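Local coordinates for protein 432aa long hypothetical deoxyribodipyrimidine photolyase (Sulfolobus tokodaii, PDB 2E0I) that probably repairs cyclobutane pyrimidine dimers in UV-damaged DNA with light energy, using a bound flavin-adenine dinucleotide, with a second FAD probably serving as light-harvesting antenna, at residues A[369-374]-A[394-399]; A[289-294]-A[316-321]. One frame throughout, in Å; residues are numbered along the deposited sequence.

Contact 1: residues A[369-374]-A[394-399]; sequences KQQEKF and SIIHSI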
ATOM      1  N   LYS A 369     -27.995   2.141   0.004  1.00 40.09           N
ATOM      2  CA  LYS A 369     -28.134   1.713  -1.379  1.00 42.13           C
ATOM      3  C   LYS A 369     -26.924   0.878  -1.764  1.00 42.21           C
ATOM      4  O   LYS A 369     -27.048  -0.210  -2.331  1.00 42.65           O
ATOM      5  CB  LYS A 369     -28.255   2.927  -2.306  1.00 43.70           C
ATOM      6  CG  LYS A 369     -29.690   3.295  -2.621  1.00 46.34           C
ATOM      7  CD  LYS A 369     -29.798   4.571  -3.434  1.00 49.33           C
ATOM      8  CE  LYS A 369     -31.181   4.678  -4.082  1.00 51.58           C
ATOM      9  NZ  LYS A 369     -32.302   4.380  -3.126  1.00 52.34           N
ATOM     10  N   GLN A 370     -25.754   1.401  -1.431  1.00 42.16           N
ATOM     11  CA  GLN A 370     -24.486   0.753  -1.714  1.00 42.04           C
ATOM     12  C   GLN A 370     -24.448  -0.626  -1.052  1.00 41.80           C
ATOM     13  O   GLN A 370     -24.158  -1.636  -1.695  1.00 41.06           O
ATOM     14  CB  GLN A 370     -23.352   1.628  -1.172  1.00 42.69           C
ATOM     15  CG  GLN A 370     -22.059   1.535  -1.947  1.00 43.76           C
ATOM     16  CD  GLN A 370     -22.146   2.232  -3.277  1.00 43.89           C
ATOM     17  OE1 GLN A 370     -21.218   2.185  -4.083  1.00 44.55           O
ATOM     18  NE2 GLN A 370     -23.268   2.892  -3.516  1.00 44.22           N
ATOM     19  N   GLN A 371     -24.745  -0.647   0.243  1.00 42.09           N
ATOM     20  CA  GLN A 371     -24.758  -1.875   1.026  1.00 43.26           C
ATOM     21  C   GLN A 371     -25.625  -2.947   0.382  1.00 45.08           C
ATOM     22  O   GLN A 371     -25.233  -4.113   0.295  1.00 45.52           O
ATOM     23  CB  GLN A 371     -25.284  -1.591   2.436  1.00 41.83           C
ATOM     24  CG  GLN A 371     -25.483  -2.837   3.280  1.00 41.93           C
ATOM     25  CD  GLN A 371     -25.994  -2.530   4.673  1.00 41.52           C
ATOM     26  OE1 GLN A 371     -25.332  -1.850   5.453  1.00 41.78           O
ATOM     27  NE2 GLN A 371     -27.179  -3.034   4.992  1.00 41.19           N
ATOM     28  N   GLU A 372     -26.804  -2.537  -0.073  1.00 46.82           N
ATOM     29  CA  GLU A 372     -27.759  -3.455  -0.675  1.00 48.17           C
ATOM     30  C   GLU A 372     -27.396  -3.937  -2.070  1.00 47.21           C
ATOM     31  O   GLU A 372     -27.814  -5.018  -2.481  1.00 46.90           O
ATOM     32  CB  GLU A 372     -29.140  -2.809  -0.696  1.00 50.97           C
ATOM     33  CG  GLU A 372     -30.232  -3.729  -1.184  1.00 56.22           C
ATOM     34  CD  GLU A 372     -31.605  -3.265  -0.750  1.00 59.25           C
ATOM     35  OE1 GLU A 372     -31.832  -3.181   0.477  1.00 61.15           O
ATOM     36  OE2 GLU A 372     -32.453  -2.986  -1.629  1.00 61.14           O
ATOM     37  N   LYS A 373     -26.618  -3.148  -2.798  1.00 46.43           N
ATOM     38  CA  LYS A 373     -26.232  -3.541  -4.142  1.00 45.75           C
ATOM     39  C   LYS A 373     -25.055  -4.506  -4.177  1.00 45.73           C
ATOM     40  O   LYS A 373     -25.076  -5.484  -4.932  1.00 45.61           O
ATOM     41  CB  LYS A 373     -25.884  -2.316  -4.984  1.00 45.92           C
ATOM     42  CG  LYS A 373     -25.415  -2.688  -6.373  1.00 47.86           C
ATOM     43  CD  LYS A 373     -25.111  -1.480  -7.226  1.00 49.01           C
ATOM     44  CE  LYS A 373     -24.756  -1.920  -8.635  1.00 50.36           C
ATOM     45  NZ  LYS A 373     -24.510  -0.751  -9.517  1.00 53.30           N
ATOM     46  N   PHE A 374     -24.036  -4.234  -3.359  1.00 44.92           N
ATOM     47  CA  PHE A 374     -22.834  -5.059  -3.339  1.00 44.08           C
ATOM     48  C   PHE A 374     -22.782  -6.188  -2.337  1.00 44.83           C
ATOM     49  O   PHE A 374     -21.796  -6.916  -2.284  1.00 45.91           O
ATOM     50  CB  PHE A 374     -21.610  -4.166  -3.195  1.00 41.73           C
ATOM     51  CG  PHE A 374     -21.437  -3.222  -4.338  1.00 41.02           C
ATOM     52  CD1 PHE A 374     -21.242  -3.709  -5.628  1.00 40.40           C
ATOM     53  CD2 PHE A 374     -21.522  -1.848  -4.145  1.00 40.52           C
ATOM     54  CE1 PHE A 374     -21.139  -2.840  -6.712  1.00 40.12           C
ATOM     55  CE2 PHE A 374     -21.420  -0.967  -5.224  1.00 39.99           C
ATOM     56  CZ  PHE A 374     -21.228  -1.463  -6.509  1.00 39.58           C
ATOM     57  N   SER A 394     -32.915  -9.028   4.475  1.00 52.00           N
ATOM     58  CA  SER A 394     -33.965  -8.031   4.299  1.00 51.55           C
ATOM     59  C   SER A 394     -33.947  -6.972   5.407  1.00 50.43           C
ATOM     60  O   SER A 394     -33.990  -5.772   5.143  1.00 49.14           O
ATOM     61  CB  SER A 394     -35.321  -8.734   4.276  1.00 53.02           C
ATOM     62  OG  SER A 394     -36.379  -7.801   4.174  1.00 54.82           O
ATOM     63  N   ILE A 395     -33.881  -7.433   6.649  1.00 50.14           N
ATOM     64  CA  ILE A 395     -33.855  -6.547   7.801  1.00 49.82           C
ATOM     65  C   ILE A 395     -32.545  -5.774   7.873  1.00 49.33           C
ATOM     66  O   ILE A 395     -32.554  -4.557   8.036  1.00 49.39           O
ATOM     67  CB  ILE A 395     -34.043  -7.349   9.109  1.00 50.53           C
ATOM     68  CG1 ILE A 395     -35.417  -8.029   9.085  1.00 50.60           C
ATOM     69  CG2 ILE A 395     -33.884  -6.436  10.322  1.00 48.80           C
ATOM     70  CD1 ILE A 395     -35.710  -8.897  10.291  1.00 51.33           C
ATOM     71  N   ILE A 396     -31.422  -6.481   7.753  1.00 48.38           N
ATOM     72  CA  ILE A 396     -30.107  -5.850   7.806  1.00 47.04           C
ATOM     73  C   ILE A 396     -30.022  -4.641   6.875  1.00 47.48           C
ATOM     74  O   ILE A 396     -29.450  -3.615   7.243  1.00 47.03           O
ATOM     75  CB  ILE A 396     -28.992  -6.856   7.443  1.00 46.10           C
ATOM     76  CG1 ILE A 396     -28.839  -7.885   8.563  1.00 44.20           C
ATOM     77  CG2 ILE A 396     -27.674  -6.130   7.227  1.00 46.71           C
ATOM     78  CD1 ILE A 396     -27.828  -8.952   8.269  1.00 43.74           C
ATOM     79  N   HIS A 397     -30.599  -4.760   5.681  1.00 47.78           N
ATOM     80  CA  HIS A 397     -30.588  -3.672   4.712  1.00 48.65           C
ATOM     81  C   HIS A 397     -31.514  -2.522   5.103  1.00 50.20           C
ATOM     82  O   HIS A 397     -31.600  -1.511   4.393  1.00 51.10           O
ATOM     83  CB  HIS A 397     -30.987  -4.177   3.328  1.00 48.87           C
ATOM     84  CG  HIS A 397     -30.001  -5.123   2.726  1.00 50.78           C
ATOM     85  ND1 HIS A 397     -28.648  -4.869   2.704  1.00 52.18           N
ATOM     86  CD2 HIS A 397     -30.169  -6.322   2.123  1.00 51.54           C
ATOM     87  CE1 HIS A 397     -28.023  -5.872   2.114  1.00 52.66           C
ATOM     88  NE2 HIS A 397     -28.924  -6.767   1.752  1.00 51.83           N
ATOM     89  N   SER A 398     -32.205  -2.666   6.228  1.00 50.79           N
ATOM     90  CA  SER A 398     -33.122  -1.631   6.694  1.00 51.18           C
ATOM     91  C   SER A 398     -33.004  -1.531   8.194  1.00 51.12           C
ATOM     92  O   SER A 398     -33.854  -0.936   8.852  1.00 51.51           O
ATOM     93  CB  SER A 398     -34.560  -2.002   6.342  1.00 51.40           C
ATOM     94  OG  SER A 398     -34.668  -2.349   4.978  1.00 52.96           O
ATOM     95  N   ILE A 399     -31.942  -2.120   8.724  1.00 51.33           N
ATOM     96  CA  ILE A 399     -31.703  -2.157  10.159  1.00 52.01           C
ATOM     97  C   ILE A 399     -31.798  -0.793  10.851  1.00 52.99           C
ATOM     98  O   ILE A 399     -31.726  -0.703  12.080  1.00 52.65           O
ATOM     99  CB  ILE A 399     -30.338  -2.808  10.453  1.00 51.17           C
ATOM    100  CG1 ILE A 399     -30.334  -3.384  11.861  1.00 50.07           C
ATOM    101  CG2 ILE A 399     -29.226  -1.789  10.288  1.00 51.47           C
ATOM    102  CD1 ILE A 399     -29.154  -4.252  12.130  1.00 50.26           C
TER
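E372 and H397 bring the two backbones closest, their CA atoms 6.1 Å apart, where helix 367-374 meets the turn after the short helix 393-396, in an outlying part of the helical FAD-binding domain of the photolyase. Q371 reaches across from the helix. Its CG stands trans to the backbone N (chi1 173°) and the rest of the chain runs out straight, which carries the amide to the far backbone. There NE2 of Q371 donates twice: to ND1 of H397 at 3.3 Å, almost straight at 174°, and to the carbonyl O of I396 at 3.2 Å, a more bent bond whose donor stands above the carbonyl plane. Both acceptors lie in the amide plane, although the imidazole is turned 43° from it. The other end of the amide is held too, since OE1 of Q371 accepts from the backbone N of I293. The opposite nitrogen of the ring, NE2 of H397, bonds to the carbonyl O of P376, so the imidazole is gripped at both nitrogens. Over one ring face lies the backbone of E372, with its CA 4.0 Å from the centroid in a CH-pi contact, and the CG of E372 also sits above that face. Putting a leucine in place of Q371 would probably leave ND1 of H397 and the I396 carbonyl without their shared donor and the I293 N-H without its acceptor, with the ring held through NE2 alone of its two nitrogens. Because ND1 accepts while NE2 faces a carbonyl, the bonding is consistent with a neutral imidazole protonated on NE2.

Contact 2: residues A[289-294]-A[316-321]; sequences TGYPII and AFFLVK
This is a buried, largely apolar contact in the helical FAD-binding domain of the photolyase fold, between helix 309-322 and the loop and first turn of helix 292-304, against which the F318 side chain packs. The centre of the meeting is an edge-to-face aromatic pair, in which F318 presents its edge to the face of Y291, with centroids 4.8 Å apart and planes at 62°. CE1 of F318 sits over the middle of the tyrosine ring. The phenyl gets there because its CG lies opposite the backbone N (chi1 -166°), pointing the ring across to the neighbouring helix. Y291 occupies the N-cap position of helix 292-304, and its hydroxyl is tied away from the phenylalanine, to the backbone of V412 and W414, which holds the far end of the ring.

I294, one turn further on, lays CG1 over a face of the F318 ring. T289 approaches the same ring obliquely with its hydroxyl oxygen near CE2 and CZ. On the other side of helix 309-322, A316 touches a bound FAD, so the helix stands between the flavin nucleotide and this aromatic pair. Nearer the helix backbone, CD1 of I294 rests 3.9 Å from CB of F318.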
ATOM      1  N   THR A 289     -20.308   1.681  14.060  1.00 40.99           N
ATOM      2  CA  THR A 289     -21.076   2.751  13.462  1.00 40.75           C
ATOM      3  C   THR A 289     -22.422   2.056  13.281  1.00 41.12           C
ATOM      4  O   THR A 289     -22.506   0.843  13.449  1.00 42.53           O
ATOM      5  CB  THR A 289     -20.500   3.143  12.095  1.00 40.71           C
ATOM      6  OG1 THR A 289     -21.015   4.418  11.720  1.00 43.60           O
ATOM      7  CG2 THR A 289     -20.900   2.143  11.020  1.00 40.04           C
ATOM      8  N   GLY A 290     -23.480   2.772  12.938  1.00 39.61           N
ATOM      9  CA  GLY A 290     -24.742   2.060  12.793  1.00 39.47           C
ATOM     10  C   GLY A 290     -25.019   1.388  11.457  1.00 37.54           C
ATOM     11  O   GLY A 290     -26.064   0.770  11.282  1.00 37.21           O
ATOM     12  N   TYR A 291     -24.078   1.500  10.528  1.00 36.62           N
ATOM     13  CA  TYR A 291     -24.223   0.954   9.184  1.00 36.01           C
ATOM     14  C   TYR A 291     -23.491  -0.363   8.958  1.00 35.66           C
ATOM     15  O   TYR A 291     -22.262  -0.404   8.938  1.00 36.42           O
ATOM     16  CB  TYR A 291     -23.712   1.976   8.177  1.00 36.02           C
ATOM     17  CG  TYR A 291     -24.357   3.330   8.308  1.00 35.20           C
ATOM     18  CD1 TYR A 291     -24.284   4.051   9.502  1.00 34.87           C
ATOM     19  CD2 TYR A 291     -25.056   3.887   7.248  1.00 35.54           C
ATOM     20  CE1 TYR A 291     -24.894   5.292   9.634  1.00 33.45           C
ATOM     21  CE2 TYR A 291     -25.672   5.128   7.369  1.00 35.24           C
ATOM     22  CZ  TYR A 291     -25.586   5.822   8.566  1.00 34.64           C
ATOM     23  OH  TYR A 291     -26.198   7.043   8.696  1.00 35.49           O
ATOM     24  N   PRO A 292     -24.243  -1.453   8.751  1.00 34.49           N
ATOM     25  CA  PRO A 292     -23.713  -2.803   8.522  1.00 33.58           C
ATOM     26  C   PRO A 292     -22.515  -2.947   7.573  1.00 31.54           C
ATOM     27  O   PRO A 292     -21.506  -3.549   7.937  1.00 29.51           O
ATOM     28  CB  PRO A 292     -24.947  -3.568   8.046  1.00 33.19           C
ATOM     29  CG  PRO A 292     -26.008  -2.967   8.907  1.00 33.16           C
ATOM     30  CD  PRO A 292     -25.715  -1.479   8.785  1.00 33.25           C
ATOM     31  N   ILE A 293     -22.623  -2.403   6.365  1.00 30.72           N
ATOM     32  CA  ILE A 293     -21.537  -2.515   5.400  1.00 30.23           C
ATOM     33  C   ILE A 293     -20.261  -1.821   5.865  1.00 30.83           C
ATOM     34  O   ILE A 293     -19.161  -2.315   5.614  1.00 30.09           O
ATOM     35  CB  ILE A 293     -21.931  -1.944   4.029  1.00 30.49           C
ATOM     36  CG1 ILE A 293     -20.905  -2.375   2.987  1.00 30.04           C
ATOM     37  CG2 ILE A 293     -21.992  -0.424   4.080  1.00 29.03           C
ATOM     38  CD1 ILE A 293     -20.739  -3.868   2.909  1.00 31.56           C
ATOM     39  N   ILE A 294     -20.409  -0.676   6.534  1.00 30.35           N
ATOM     40  CA  ILE A 294     -19.262   0.070   7.045  1.00 29.66           C
ATOM     41  C   ILE A 294     -18.631  -0.710   8.198  1.00 29.55           C
ATOM     42  O   ILE A 294     -17.420  -0.862   8.261  1.00 29.66           O
ATOM     43  CB  ILE A 294     -19.682   1.482   7.551  1.00 29.73           C
ATOM     44  CG1 ILE A 294     -20.366   2.262   6.423  1.00 29.26           C
ATOM     45  CG2 ILE A 294     -18.462   2.253   8.043  1.00 27.16           C
ATOM     46  CD1 ILE A 294     -19.492   2.517   5.206  1.00 27.85           C
ATOM     47  N   ALA A 316     -13.925   4.983   3.688  1.00 28.84           N
ATOM     48  CA  ALA A 316     -13.231   6.255   3.667  1.00 28.01           C
ATOM     49  C   ALA A 316     -14.238   7.389   3.465  1.00 28.24           C
ATOM     50  O   ALA A 316     -14.125   8.452   4.075  1.00 29.18           O
ATOM     51  CB  ALA A 316     -12.187   6.249   2.554  1.00 25.29           C
ATOM     52  N   PHE A 317     -15.219   7.156   2.603  1.00 28.50           N
ATOM     53  CA  PHE A 317     -16.248   8.148   2.330  1.00 28.57           C
ATOM     54  C   PHE A 317     -16.969   8.492   3.628  1.00 28.77           C
ATOM     55  O   PHE A 317     -17.066   9.653   4.012  1.00 29.64           O
ATOM     56  CB  PHE A 317     -17.254   7.587   1.314  1.00 29.11           C
ATOM     57  CG  PHE A 317     -18.545   8.365   1.231  1.00 31.02           C
ATOM     58  CD1 PHE A 317     -18.612   9.571   0.527  1.00 31.84           C
ATOM     59  CD2 PHE A 317     -19.700   7.901   1.874  1.00 31.69           C
ATOM     60  CE1 PHE A 317     -19.814  10.307   0.461  1.00 30.99           C
ATOM     61  CE2 PHE A 317     -20.906   8.628   1.816  1.00 30.64           C
ATOM     62  CZ  PHE A 317     -20.958   9.834   1.106  1.00 30.08           C
ATOM     63  N   PHE A 318     -17.466   7.460   4.300  1.00 28.84           N
ATOM     64  CA  PHE A 318     -18.203   7.601   5.541  1.00 27.79           C
ATOM     65  C   PHE A 318     -17.471   8.405   6.618  1.00 28.58           C
ATOM     66  O   PHE A 318     -18.082   9.215   7.330  1.00 30.01           O
ATOM     67  CB  PHE A 318     -18.547   6.218   6.088  1.00 27.49           C
ATOM     68  CG  PHE A 318     -19.585   6.241   7.171  1.00 28.62           C
ATOM     69  CD1 PHE A 318     -20.938   6.254   6.848  1.00 28.71           C
ATOM     70  CD2 PHE A 318     -19.213   6.278   8.514  1.00 27.17           C
ATOM     71  CE1 PHE A 318     -21.898   6.301   7.843  1.00 28.32           C
ATOM     72  CE2 PHE A 318     -20.170   6.325   9.515  1.00 26.03           C
ATOM     73  CZ  PHE A 318     -21.509   6.335   9.181  1.00 27.29           C
ATOM     74  N   LEU A 319     -16.169   8.191   6.754  1.00 27.38           N
ATOM     75  CA  LEU A 319     -15.428   8.919   7.771  1.00 26.76           C
ATOM     76  C   LEU A 319     -15.272  10.394   7.427  1.00 26.69           C
ATOM     77  O   LEU A 319     -15.377  11.260   8.294  1.00 27.14           O
ATOM     78  CB  LEU A 319     -14.041   8.309   7.976  1.00 25.60           C
ATOM     79  CG  LEU A 319     -13.146   9.075   8.957  1.00 24.70           C
ATOM     80  CD1 LEU A 319     -13.682   8.913  10.367  1.00 24.50           C
ATOM     81  CD2 LEU A 319     -11.711   8.572   8.865  1.00 24.43           C
ATOM     82  N   VAL A 320     -15.037  10.689   6.160  1.00 25.24           N
ATOM     83  CA  VAL A 320     -14.821  12.064   5.781  1.00 26.10           C
ATOM     84  C   VAL A 320     -16.074  12.878   5.505  1.00 27.77           C
ATOM     85  O   VAL A 320     -16.274  13.940   6.096  1.00 26.95           O
ATOM     86  CB  VAL A 320     -13.895  12.145   4.556  1.00 25.39           C
ATOM     87  CG1 VAL A 320     -13.616  13.591   4.217  1.00 23.85           C
ATOM     88  CG2 VAL A 320     -12.595  11.402   4.839  1.00 24.12           C
ATOM     89  N   LYS A 321     -16.921  12.376   4.613  1.00 29.54           N
ATOM     90  CA  LYS A 321     -18.130  13.092   4.228  1.00 29.17           C
ATOM     91  C   LYS A 321     -19.390  12.832   5.034  1.00 30.06           C
ATOM     92  O   LYS A 321     -20.437  13.386   4.728  1.00 31.89           O
ATOM     93  CB  LYS A 321     -18.394  12.866   2.737  1.00 27.71           C
ATOM     94  CG  LYS A 321     -17.344  13.553   1.884  1.00 27.99           C
ATOM     95  CD  LYS A 321     -17.542  13.333   0.405  1.00 28.20           C
ATOM     96  CE  LYS A 321     -16.464  14.064  -0.390  1.00 26.92           C
ATOM     97  NZ  LYS A 321     -16.563  13.797  -1.860  1.00 28.49           N
TER

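How the contacts relate
Contact 2 closes before contact 1 opens along the chain, yet their centres lie about 13 Å apart, and the first turn of helix 292-304 serves both. P292 and I293 make the join: the backbone N of I293 lies 2.9 Å from OE1 of Q371, while I396 CG2 packs on P292 CB at 3.8 Å. Residues 289-294 thus lie between helix 309-322 and the 369-374/394-399 pair. One of the two FAD molecules, the one touched by A316, lies on the contact 2 side, with the F318 side chain about 11 Å from it. Contact 1 lies further out, its centre about 29 Å from that of the chain against about 21 Å for contact 2.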